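Local coordinates for putative cytoplasmic protein (Salmonella enterica subsp. enterica serovar Typhimurium, PDB 4J32) that binds its immunity protein Tai4 and is probably a type VI secretion effector that hydrolyses peptidoglycan as a papain-like NlpC/P60 cysteine peptidase, at residues F53-A56 against C57-R60. Numbering follows the deposited sequence.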
loop_
_atom_site.group_PDB
_atom_site.type_symbol
_atom_site.label_atom_id
_atom_site.label_comp_id
_atom_site.label_asym_id
_atom_site.label_seq_id
_atom_site.Cartn_x
_atom_site.Cartn_y
_atom_site.Cartn_z
ATOM N N PHE A 53 -14.829 9.816 -5.311
ATOM C CA PHE A 53 -15.430 9.363 -6.574
ATOM C C PHE A 53 -14.391 9.551 -7.655
ATOM O O PHE A 53 -13.807 10.633 -7.757
ATOM C CB PHE A 53 -16.646 10.206 -6.960
ATOM C CG PHE A 53 -17.758 10.218 -5.932
ATOM C CD1 PHE A 53 -17.899 9.187 -4.999
ATOM C CD2 PHE A 53 -18.708 11.250 -5.965
ATOM C CE1 PHE A 53 -18.950 9.190 -4.070
ATOM C CE2 PHE A 53 -19.763 11.269 -5.041
ATOM C CZ PHE A 53 -19.875 10.247 -4.090
ATOM N N GLN A 54 -14.175 8.495 -8.445
ATOM C CA GLN A 54 -13.244 8.533 -9.573
ATOM C C GLN A 54 -13.899 8.080 -10.882
ATOM O O GLN A 54 -13.383 8.375 -11.968
ATOM C CB GLN A 54 -12.017 7.641 -9.272
ATOM C CG GLN A 54 -11.182 8.116 -8.083
ATOM C CD GLN A 54 -10.399 9.403 -8.400
ATOM O OE1 GLN A 54 -9.304 9.350 -8.915
ATOM N NE2 GLN A 54 -11.001 10.555 -8.130
ATOM N N ASN A 55 -14.998 7.337 -10.774
ATOM C CA ASN A 55 -15.741 6.868 -11.962
ATOM C C ASN A 55 -16.910 7.819 -12.238
ATOM O O ASN A 55 -17.914 7.799 -11.525
ATOM C CB ASN A 55 -16.256 5.432 -11.799
ATOM C CG ASN A 55 -16.876 4.889 -13.101
ATOM O OD1 ASN A 55 -16.997 5.625 -14.094
ATOM N ND2 ASN A 55 -17.241 3.609 -13.106
ATOM N N ALA A 56 -16.747 8.661 -13.255
ATOM C CA ALA A 56 -17.772 9.683 -13.564
ATOM C C ALA A 56 -19.008 9.136 -14.271
ATOM O O ALA A 56 -20.036 9.832 -14.353
ATOM C CB ALA A 56 -17.148 10.845 -14.350
ATOM N N CYS A 57 -18.924 7.891 -14.743
ATOM C CA CYS A 57 -20.005 7.257 -15.504
ATOM C C CYS A 57 -21.422 7.524 -14.914
ATOM O O CYS A 57 -22.253 8.144 -15.589
ATOM C CB CYS A 57 -19.722 5.764 -15.730
ATOM S SG CYS A 57 -21.208 4.843 -16.212
ATOM N N PRO A 58 -21.700 7.087 -13.656
ATOM C CA PRO A 58 -23.066 7.293 -13.168
ATOM C C PRO A 58 -23.414 8.748 -12.859
ATOM O O PRO A 58 -24.594 9.129 -12.895
ATOM C CB PRO A 58 -23.125 6.430 -11.893
ATOM C CG PRO A 58 -21.710 6.354 -11.419
ATOM C CD PRO A 58 -20.876 6.328 -12.690
ATOM N N ILE A 59 -22.390 9.548 -12.575
ATOM C CA ILE A 59 -22.601 10.960 -12.287
ATOM C C ILE A 59 -22.991 11.675 -13.579
ATOM O O ILE A 59 -23.875 12.544 -13.572
ATOM C CB ILE A 59 -21.350 11.585 -11.633
ATOM C CG1 ILE A 59 -21.009 10.824 -10.329
ATOM C CG2 ILE A 59 -21.582 13.121 -11.347
ATOM C CD1 ILE A 59 -19.649 11.197 -9.655
ATOM N N ARG A 60 -22.354 11.308 -14.696
ATOM C CA ARG A 60 -22.755 11.930 -15.966
ATOM C C ARG A 60 -24.196 11.562 -16.347
ATOM O O ARG A 60 -24.958 12.420 -16.792
ATOM C CB ARG A 60 -21.811 11.578 -17.110
ATOM C CG ARG A 60 -20.327 11.964 -16.915
ATOM C CD ARG A 60 -19.548 11.644 -18.197
ATOM N NE ARG A 60 -18.124 11.933 -18.046
ATOM C CZ ARG A 60 -17.178 11.004 -17.957
ATOM N NH1 ARG A 60 -17.480 9.697 -18.022
ATOM N NH2 ARG A 60 -15.920 11.374 -17.795
#
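R60 N donates to A56 O (2.8 Å), an i to i+4 bond at the start of helix 57-67. Residues 53-56 end the loop after helix 42-49 and lead into the helix. The N55 side chain has CG anti to the backbone N (chi1 -173°), and this carries its amide round toward the helix start. N55 OD1 accepts from C57 N (3.0 Å), a capping bond at the helix N-terminus, in a fold of the papain-like cysteine peptidase clan, where the active-site cysteine classically sits at the start of a helix. C57 N lies above the plane of the N55 side-chain carbonyl. A56 CB packs over one face of the R60 guanidinium, 3.6 Å from R60 CZ and above its centre. The extended R60 chain passes A56 O, with R60 CG at 3.3 Å. R60 NE and NH2 hydrogen-bond to V29 O and H31 O, respectively, and so hold the group's rotation. On the apolar side, I59 CD1 meets F53 CD2 at 3.8 Å, the two side chains crossing at about a right angle. The F53 ring stacks with Y91, and I59 also packs against helices 33-40 and 42-49.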